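Local coordinates for peptidoglycan-recognition protein LC (Drosophila melanogaster, PDB 1Z6I), which activates the imd/Relish pathway of humoral immunity as a membrane receptor for Gram-negative peptidoglycan, this chain being its predicted extracellular peptidoglycan-recognition domain, at residues Q11-E16 with K60-Y65; L20-G25 with G80-G85; G104-I109 with D154-S159. One frame throughout, in Å; residues are numbered along the deposited sequence.

Interaction 1: Q11-E16 with K60-Y65. With SO4 (sulfate ion), chain C.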
loop_
_atom_site.group_PDB
_atom_site.type_symbol
_atom_site.label_atom_id
_atom_site.label_comp_id
_atom_site.label_asym_id
_atom_site.label_seq_id
_atom_site.Cartn_x
_atom_site.Cartn_y
_atom_site.Cartn_z
ATOM N N GLN A 11 3.935 16.229 -2.212
ATOM C CA GLN A 11 5.058 16.951 -1.655
ATOM C C GLN A 11 6.297 16.092 -1.839
ATOM O O GLN A 11 6.210 14.853 -1.874
ATOM C CB GLN A 11 4.850 17.211 -0.172
ATOM C CG GLN A 11 3.686 18.106 0.132
ATOM C CD GLN A 11 3.639 18.447 1.586
ATOM O OE1 GLN A 11 3.434 17.566 2.426
ATOM N NE2 GLN A 11 3.860 19.720 1.906
ATOM N N PRO A 12 7.455 16.732 -1.950
ATOM C CA PRO A 12 8.704 15.975 -2.008
ATOM C C PRO A 12 8.950 15.361 -0.640
ATOM O O PRO A 12 8.487 15.920 0.364
ATOM C CB PRO A 12 9.748 17.044 -2.326
ATOM C CG PRO A 12 9.153 18.313 -1.801
ATOM C CD PRO A 12 7.681 18.191 -1.997
ATOM N N PRO A 13 9.638 14.228 -0.585
ATOM C CA PRO A 13 10.042 13.672 0.707
ATOM C C PRO A 13 10.885 14.675 1.501
ATOM O O PRO A 13 11.742 15.358 0.938
ATOM C CB PRO A 13 10.854 12.422 0.327
ATOM C CG PRO A 13 11.090 12.489 -1.117
ATOM C CD PRO A 13 10.075 13.388 -1.715
ATOM N N GLN A 14 10.627 14.764 2.798
ATOM C CA GLN A 14 11.345 15.686 3.675
ATOM C C GLN A 14 12.826 15.345 3.801
ATOM O O GLN A 14 13.629 16.208 4.123
ATOM C CB GLN A 14 10.681 15.733 5.052
ATOM C CG GLN A 14 9.217 16.202 5.009
ATOM C CD GLN A 14 9.029 17.508 4.220
ATOM O OE1 GLN A 14 9.518 18.559 4.652
ATOM N NE2 GLN A 14 8.348 17.439 3.061
ATOM N N LYS A 15 13.178 14.090 3.549
ATOM C CA LYS A 15 14.576 13.690 3.383
ATOM C C LYS A 15 14.682 12.606 2.330
ATOM O O LYS A 15 13.681 12.065 1.874
ATOM C CB LYS A 15 15.170 13.168 4.691
ATOM C CG LYS A 15 15.552 14.256 5.706
ATOM C CD LYS A 15 14.499 14.409 6.823
ATOM C CE LYS A 15 15.125 14.527 8.217
ATOM N NZ LYS A 15 15.400 15.952 8.586
ATOM N N GLU A 16 15.911 12.286 1.951
ATOM C CA GLU A 16 16.153 11.176 1.041
ATOM C C GLU A 16 15.685 9.832 1.649
ATOM O O GLU A 16 15.686 9.633 2.877
ATOM C CB GLU A 16 17.637 11.129 0.654
ATOM C CG GLU A 16 18.078 12.313 -0.211
ATOM C CD GLU A 16 18.499 11.910 -1.614
ATOM O OE1 GLU A 16 17.991 10.887 -2.133
ATOM O OE2 GLU A 16 19.346 12.623 -2.203
ATOM N N LYS A 60 7.159 10.623 9.590
ATOM C CA LYS A 60 7.908 9.929 8.566
ATOM C C LYS A 60 8.455 10.982 7.606
ATOM O O LYS A 60 8.041 12.144 7.619
ATOM C CB LYS A 60 7.001 8.952 7.815
ATOM C CG LYS A 60 6.147 8.037 8.691
ATOM C CD LYS A 60 6.924 6.819 9.166
ATOM C CE LYS A 60 6.084 5.902 10.060
ATOM N NZ LYS A 60 4.659 5.814 9.615
ATOM N N CYS A 61 9.393 10.574 6.773
ATOM C CA CYS A 61 9.934 11.457 5.760
ATOM C C CYS A 61 9.004 11.615 4.559
ATOM O O CYS A 61 9.154 12.547 3.785
ATOM C CB CYS A 61 11.300 10.942 5.332
ATOM S SG CYS A 61 12.462 11.142 6.700
ATOM N N ASP A 62 8.052 10.698 4.410
ATOM C CA ASP A 62 7.145 10.671 3.262
ATOM C C ASP A 62 5.965 9.736 3.545
ATOM O O ASP A 62 5.960 8.997 4.540
ATOM C CB ASP A 62 7.915 10.174 2.026
ATOM C CG ASP A 62 7.276 10.589 0.700
ATOM O OD1 ASP A 62 6.300 11.385 0.692
ATOM O OD2 ASP A 62 7.712 10.162 -0.397
ATOM N N ILE A 63 4.960 9.783 2.681
ATOM C CA ILE A 63 3.844 8.850 2.745
ATOM C C ILE A 63 4.434 7.458 2.919
ATOM O O ILE A 63 5.374 7.105 2.229
ATOM C CB ILE A 63 2.957 8.979 1.472
ATOM C CG1 ILE A 63 1.636 8.227 1.640
ATOM C CG2 ILE A 63 3.669 8.500 0.230
ATOM C CD1 ILE A 63 0.583 8.659 0.634
ATOM N N ALA A 64 3.903 6.680 3.856
ATOM C CA ALA A 64 4.550 5.443 4.295
ATOM C C ALA A 64 4.616 4.329 3.244
ATOM O O ALA A 64 5.493 3.466 3.316
ATOM C CB ALA A 64 3.864 4.922 5.527
ATOM N N TYR A 65 3.718 4.376 2.263
ATOM C CA TYR A 65 3.410 3.213 1.443
ATOM C C TYR A 65 4.033 3.277 0.067
ATOM O O TYR A 65 4.249 4.355 -0.482
ATOM C CB TYR A 65 1.897 3.084 1.277
ATOM C CG TYR A 65 1.110 3.346 2.544
ATOM C CD1 TYR A 65 1.103 2.421 3.580
ATOM C CD2 TYR A 65 0.377 4.518 2.702
ATOM C CE1 TYR A 65 0.379 2.651 4.739
ATOM C CE2 TYR A 65 -0.352 4.751 3.852
ATOM C CZ TYR A 65 -0.342 3.817 4.868
ATOM O OH TYR A 65 -1.053 4.039 6.019
HETATM S S SO4 C . 10.829 7.044 7.029
HETATM O O1 SO4 C . 11.324 6.169 5.969
HETATM O O2 SO4 C . 11.820 8.083 7.258
HETATM O O3 SO4 C . 9.586 7.667 6.607
HETATM O O4 SO4 C . 10.583 6.304 8.274
#
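Gln14 N donates to Cys61 O at 2.8 Å with 155° at the hydrogen, and because the donor lies in the carbonyl plane this is a well-aimed bond; it is the sole hydrogen bond joining residues 11-16 to 60-65. Pro13 CA brings a CA-H...O contact to the same Cys61 O at 3.4 Å, bent to 124°. Beyond that, Pro13 and Asp62 lie side by side and point the same way, with Pro13 CB 3.9 Å from Asp62 OD2. The carboxylate reaches that position because Asp62 CG stands anti to its own N (chi1 -158°). Lys15 lays its aliphatic part along the sulfur, CB and CD each 3.9 Å from Cys61 SG, before its amine end leads away. In the next shell Asp62 OD2 forms a salt bridge with Arg5, while Gln51 NE2 bonds both Asp62 OD1 and Gln11 O, tying the two segments together. Cys61 N holds sulfate O3 at 2.9 Å, and Arg79 binds the same ion, which probably came from the crystallisation liquor. The contact thus joins two surface loops, one between strands 2-3 and 24-31, the other leading from helix 40-56 to strand 67-69, with that helix supplying Gln51.

Interaction 2: L20-G25 with G80-G85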
loop_
_atom_site.group_PDB
_atom_site.type_symbol
_atom_site.label_atom_id
_atom_site.label_comp_id
_atom_site.label_asym_id
_atom_site.label_seq_id
_atom_site.Cartn_x
_atom_site.Cartn_y
_atom_site.Cartn_z
ATOM N N LEU A 20 15.158 0.043 -2.273
ATOM C CA LEU A 20 14.709 -1.282 -1.901
ATOM C C LEU A 20 15.524 -2.313 -2.661
ATOM O O LEU A 20 15.734 -2.157 -3.871
ATOM C CB LEU A 20 13.248 -1.448 -2.324
ATOM C CG LEU A 20 12.199 -1.912 -1.330
ATOM C CD1 LEU A 20 10.973 -2.361 -2.132
ATOM C CD2 LEU A 20 12.724 -3.002 -0.394
ATOM N N GLU A 21 15.967 -3.361 -1.966
ATOM C CA GLU A 21 16.521 -4.534 -2.632
ATOM C C GLU A 21 15.418 -5.210 -3.433
ATOM O O GLU A 21 14.410 -5.602 -2.865
ATOM C CB GLU A 21 17.111 -5.517 -1.614
ATOM C CG GLU A 21 17.209 -6.970 -2.087
ATOM C CD GLU A 21 16.247 -7.884 -1.343
ATOM O OE1 GLU A 21 14.996 -7.757 -1.505
ATOM O OE2 GLU A 21 16.748 -8.734 -0.572
ATOM N N LEU A 22 15.621 -5.333 -4.746
ATOM C CA LEU A 22 14.702 -6.048 -5.634
ATOM C C LEU A 22 15.331 -7.335 -6.190
ATOM O O LEU A 22 16.540 -7.391 -6.360
ATOM C CB LEU A 22 14.336 -5.171 -6.829
ATOM C CG LEU A 22 13.340 -4.011 -6.733
ATOM C CD1 LEU A 22 12.766 -3.787 -5.331
ATOM C CD2 LEU A 22 14.010 -2.738 -7.293
ATOM N N PRO A 23 14.525 -8.346 -6.527
ATOM C CA PRO A 23 13.083 -8.348 -6.283
ATOM C C PRO A 23 12.702 -8.725 -4.850
ATOM O O PRO A 23 13.509 -9.207 -4.049
ATOM C CB PRO A 23 12.561 -9.388 -7.273
ATOM C CG PRO A 23 13.686 -10.321 -7.474
ATOM C CD PRO A 23 14.956 -9.562 -7.236
ATOM N N VAL A 24 11.424 -8.514 -4.577
ATOM C CA VAL A 24 10.839 -8.563 -3.255
ATOM C C VAL A 24 9.986 -9.842 -3.221
ATOM O O VAL A 24 9.299 -10.172 -4.212
ATOM C CB VAL A 24 10.021 -7.235 -3.029
ATOM C CG1 VAL A 24 8.553 -7.481 -2.709
ATOM C CG2 VAL A 24 10.692 -6.346 -1.986
ATOM N N GLY A 25 10.057 -10.583 -2.113
ATOM C CA GLY A 25 9.310 -11.827 -1.965
ATOM C C GLY A 25 8.054 -11.700 -1.118
ATOM O O GLY A 25 7.319 -12.663 -0.942
ATOM N N GLY A 80 6.618 4.040 -4.393
ATOM C CA GLY A 80 6.829 3.352 -5.657
ATOM C C GLY A 80 7.568 2.038 -5.500
ATOM O O GLY A 80 7.763 1.546 -4.381
ATOM N N TRP A 81 7.979 1.481 -6.640
ATOM C CA TRP A 81 8.572 0.147 -6.725
ATOM C C TRP A 81 9.924 0.031 -6.037
ATOM O O TRP A 81 10.250 -1.002 -5.453
ATOM C CB TRP A 81 8.810 -0.236 -8.187
ATOM C CG TRP A 81 7.597 -0.500 -8.972
ATOM C CD1 TRP A 81 7.215 0.137 -10.115
ATOM C CD2 TRP A 81 6.602 -1.494 -8.714
ATOM N NE1 TRP A 81 6.034 -0.392 -10.577
ATOM C CE2 TRP A 81 5.635 -1.394 -9.732
ATOM C CE3 TRP A 81 6.430 -2.465 -7.725
ATOM C CZ2 TRP A 81 4.522 -2.218 -9.789
ATOM C CZ3 TRP A 81 5.322 -3.268 -7.773
ATOM C CH2 TRP A 81 4.378 -3.146 -8.801
ATOM N N ASN A 82 10.694 1.104 -6.138
ATOM C CA ASN A 82 12.130 1.066 -5.955
ATOM C C ASN A 82 12.617 1.749 -4.691
ATOM O O ASN A 82 13.816 1.747 -4.427
ATOM C CB ASN A 82 12.791 1.711 -7.177
ATOM C CG ASN A 82 12.322 1.092 -8.492
ATOM O OD1 ASN A 82 12.191 -0.128 -8.606
ATOM N ND2 ASN A 82 12.052 1.934 -9.487
ATOM N N LYS A 83 11.706 2.343 -3.917
ATOM C CA LYS A 83 12.060 2.961 -2.639
ATOM C C LYS A 83 11.513 2.122 -1.491
ATOM O O LYS A 83 10.562 1.360 -1.662
ATOM C CB LYS A 83 11.511 4.390 -2.560
ATOM C CG LYS A 83 12.207 5.410 -3.473
ATOM C CD LYS A 83 13.734 5.391 -3.333
ATOM C CE LYS A 83 14.361 6.750 -3.569
ATOM N NZ LYS A 83 15.788 6.802 -3.134
ATOM N N MET A 84 12.122 2.268 -0.318
ATOM C CA MET A 84 11.739 1.508 0.864
ATOM C C MET A 84 10.544 2.156 1.561
ATOM O O MET A 84 10.600 3.320 1.916
ATOM C CB MET A 84 12.919 1.402 1.832
ATOM C CG MET A 84 12.859 0.169 2.715
ATOM S SD MET A 84 13.929 0.211 4.131
ATOM C CE MET A 84 15.503 -0.304 3.428
ATOM N N GLY A 85 9.457 1.402 1.740
ATOM C CA GLY A 85 8.315 1.860 2.518
ATOM C C GLY A 85 8.629 1.924 4.007
ATOM O O GLY A 85 9.660 1.408 4.446
#
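Leu20 N donates to Asn82 O at 3.1 Å, joining two parts of the peptidoglycan-recognition (amidase 2) fold: the segment leading into strand 24-31 of its mixed sheet, and the loop that follows strand 75-77. The bond is fairly straight, 159° at the hydrogen, yet the donor stands 52° out of the carbonyl plane, so it approaches from above and not along a lone pair.

The Leu20 side chain points into the loop and lies against three successive backbone carbonyls. Its CB lies 3.9 Å from both Asn82 O and Lys83 O. One bond further out, CG is 3.7 Å from Lys83 O and also rests against Met84 CA. The two methyls then part: CD1 turns to Trp81 O at 3.7 Å, whereas CD2 meets the aliphatic Met84 CG at 4.4 Å. Behind these atoms Leu20 also touches Leu98 of strand 98-102. Replacing the isobutyl group with the single methyl of an alanine would probably open a gap between Trp81 O and Met84 CG and lose the contact with Leu98.

Trp81 itself turns inward, packing edge-to-face with Phe67 and touching Leu122 and Leu129 of helix 113-129, while Lys83 reaches back to the approach segment, with NZ bonded to Ile17 O and bridged to Asp19. Leu22 finishes the contact, its side chain crossing that of Asn82 at about a right angle. With CG anti to the carbonyl carbon (chi1 -76°), its branch extends over the loop: CD1 approaches Trp81 O, and CD2 lies 3.4 Å from Asn82 OD1, the oxygen that accepts a hydrogen bond from Lys131 NZ.

Interaction 3: G104-I109 with D154-S159. With SO4 (sulfate ion), chain D.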
loop_
_atom_site.group_PDB
_atom_site.type_symbol
_atom_site.label_atom_id
_atom_site.label_comp_id
_atom_site.label_asym_id
_atom_site.label_seq_id
_atom_site.Cartn_x
_atom_site.Cartn_y
_atom_site.Cartn_z
ATOM N N GLY A 104 -9.131 3.458 2.913
ATOM C CA GLY A 104 -10.362 3.216 3.630
ATOM C C GLY A 104 -10.130 2.516 4.955
ATOM O O GLY A 104 -9.012 2.207 5.334
ATOM N N SER A 105 -11.222 2.296 5.665
ATOM C CA SER A 105 -11.243 1.517 6.889
ATOM C C SER A 105 -11.985 0.245 6.537
ATOM O O SER A 105 -13.077 0.320 5.957
ATOM C CB SER A 105 -12.002 2.274 7.970
ATOM O OG SER A 105 -11.767 1.696 9.235
ATOM N N PHE A 106 -11.410 -0.912 6.846
ATOM C CA PHE A 106 -12.000 -2.178 6.416
ATOM C C PHE A 106 -12.058 -3.218 7.531
ATOM O O PHE A 106 -11.719 -4.376 7.323
ATOM C CB PHE A 106 -11.222 -2.728 5.222
ATOM C CG PHE A 106 -11.075 -1.751 4.094
ATOM C CD1 PHE A 106 -12.106 -1.567 3.181
ATOM C CD2 PHE A 106 -9.912 -1.008 3.948
ATOM C CE1 PHE A 106 -11.973 -0.662 2.138
ATOM C CE2 PHE A 106 -9.776 -0.106 2.908
ATOM C CZ PHE A 106 -10.805 0.069 2.005
ATOM N N LYS A 107 -12.493 -2.797 8.715
ATOM C CA LYS A 107 -12.795 -3.730 9.796
ATOM C C LYS A 107 -14.083 -4.488 9.479
ATOM O O LYS A 107 -14.133 -5.714 9.603
ATOM C CB LYS A 107 -12.885 -3.003 11.144
ATOM C CG LYS A 107 -11.515 -2.656 11.747
ATOM C CD LYS A 107 -11.586 -1.492 12.741
ATOM C CE LYS A 107 -12.161 -1.942 14.089
ATOM N NZ LYS A 107 -12.466 -0.801 15.010
ATOM N N THR A 108 -15.096 -3.739 9.040
ATOM C CA THR A 108 -16.432 -4.242 8.703
ATOM C C THR A 108 -16.687 -4.209 7.201
ATOM O O THR A 108 -17.054 -5.219 6.606
ATOM C CB THR A 108 -17.497 -3.344 9.390
ATOM O OG1 THR A 108 -17.445 -3.520 10.809
ATOM C CG2 THR A 108 -18.931 -3.735 9.005
ATOM N N ILE A 109 -16.520 -3.033 6.599
ATOM C CA ILE A 109 -16.845 -2.838 5.192
ATOM C C ILE A 109 -15.787 -3.501 4.334
ATOM O O ILE A 109 -14.622 -3.610 4.727
ATOM C CB ILE A 109 -17.009 -1.319 4.815
ATOM C CG1 ILE A 109 -15.655 -0.671 4.493
ATOM C CG2 ILE A 109 -17.766 -0.548 5.922
ATOM C CD1 ILE A 109 -15.700 0.841 4.235
ATOM N N ASP A 154 -9.299 -6.810 8.377
ATOM C CA ASP A 154 -10.090 -7.996 8.767
ATOM C C ASP A 154 -11.112 -8.341 7.686
ATOM O O ASP A 154 -11.140 -9.458 7.185
ATOM C CB ASP A 154 -10.787 -7.773 10.132
ATOM C CG ASP A 154 -10.705 -8.971 11.057
ATOM O OD1 ASP A 154 -11.775 -9.525 11.378
ATOM O OD2 ASP A 154 -9.637 -9.398 11.556
ATOM N N ALA A 155 -11.956 -7.375 7.337
ATOM C CA ALA A 155 -12.824 -7.486 6.165
ATOM C C ALA A 155 -12.031 -7.302 4.870
ATOM O O ALA A 155 -12.385 -7.854 3.831
ATOM C CB ALA A 155 -13.939 -6.468 6.237
ATOM N N LEU A 156 -10.966 -6.513 4.932
ATOM C CA LEU A 156 -10.029 -6.408 3.817
ATOM C C LEU A 156 -9.273 -7.723 3.603
ATOM O O LEU A 156 -9.140 -8.198 2.473
ATOM C CB LEU A 156 -9.042 -5.268 4.078
ATOM C CG LEU A 156 -7.770 -5.164 3.244
ATOM C CD1 LEU A 156 -8.109 -4.843 1.795
ATOM C CD2 LEU A 156 -6.858 -4.109 3.859
ATOM N N TYR A 157 -8.783 -8.311 4.690
ATOM C CA TYR A 157 -7.925 -9.493 4.589
ATOM C C TYR A 157 -8.706 -10.759 4.248
ATOM O O TYR A 157 -8.176 -11.653 3.597
ATOM C CB TYR A 157 -7.125 -9.693 5.880
ATOM C CG TYR A 157 -6.295 -8.492 6.291
ATOM C CD1 TYR A 157 -6.245 -8.092 7.623
ATOM C CD2 TYR A 157 -5.562 -7.753 5.353
ATOM C CE1 TYR A 157 -5.494 -7.004 8.018
ATOM C CE2 TYR A 157 -4.798 -6.654 5.748
ATOM C CZ TYR A 157 -4.774 -6.286 7.087
ATOM O OH TYR A 157 -4.040 -5.210 7.522
ATOM N N ALA A 158 -9.962 -10.824 4.688
ATOM C CA ALA A 158 -10.874 -11.911 4.325
ATOM C C ALA A 158 -11.071 -12.009 2.818
ATOM O O ALA A 158 -11.223 -13.106 2.290
ATOM C CB ALA A 158 -12.217 -11.716 4.995
ATOM N N SER A 159 -11.061 -10.864 2.134
ATOM C CA SER A 159 -11.270 -10.816 0.683
ATOM C C SER A 159 -10.165 -11.504 -0.125
ATOM O O SER A 159 -10.371 -11.857 -1.289
ATOM C CB SER A 159 -11.408 -9.364 0.213
ATOM O OG SER A 159 -12.278 -8.627 1.055
HETATM S S SO4 D . -15.121 -0.059 9.089
HETATM O O1 SO4 D . -14.839 -1.032 8.044
HETATM O O2 SO4 D . -13.899 0.200 9.844
HETATM O O3 SO4 D . -15.608 1.154 8.434
HETATM O O4 SO4 D . -16.136 -0.562 10.009
#
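The short, weakly bonded helix at about 155-158 docks on the loop that follows strand 98-102 of the recognition fold, with the amides of Ala155 and Leu156 converging on Phe106 O. Leu156 N is 3.3 Å from Phe106 O, in the carbonyl plane on a lone pair, with 146° at the hydrogen; Ala155 N is nearer at 3.0 Å but bent to 130°, a weak bond. One oxygen therefore receives two N-H groups. Ala155 CB nestles among loop carbonyls, 3.2 Å from Phe106 O and 3.3 Å from Ile109 O, the latter lying in plane at the edge of the Phe106 ring. Beside it, Phe106 CB packs on Leu156 CB at 3.5 Å, and the two side chains cross at an oblique angle.

Away from the helix the same loop wraps a sulfate, probably from the crystallisation liquor. Thr108 N and Ile109 N grip its O1 at 2.9 and 3.0 Å respectively. Ile109 also touches Asn36, a glycosylated residue, and a bound N-acetylglucosamine. Ser105, with OG anti to its N (chi1 -166°), turns its hydroxyl to the ion, where OG donates to sulfate O2 at 2.7 Å.

Along the chain, interactions 1 and 2 interleave: 11-16 and 20-25 come first, then 60-65 and 80-85. Interaction 3 follows in series, opening at 104-109 after both have closed. Interactions 1 and 2 have centres 15 Å apart and together lay the connection between strands 2-3 and 24-31 over the loops flanking strands 67-69 and 75-77. Interaction 3 lies across the chain's centre, about 27 Å and 25 Å from those two centre to centre, where the loop after strand 98-102 meets the near-C-terminal helix 155-158. Strand 98-102 lies next to both 67-69 and 24-31, so all three contacts lie at the periphery of one domain, joining loops and that helix around the central sheet.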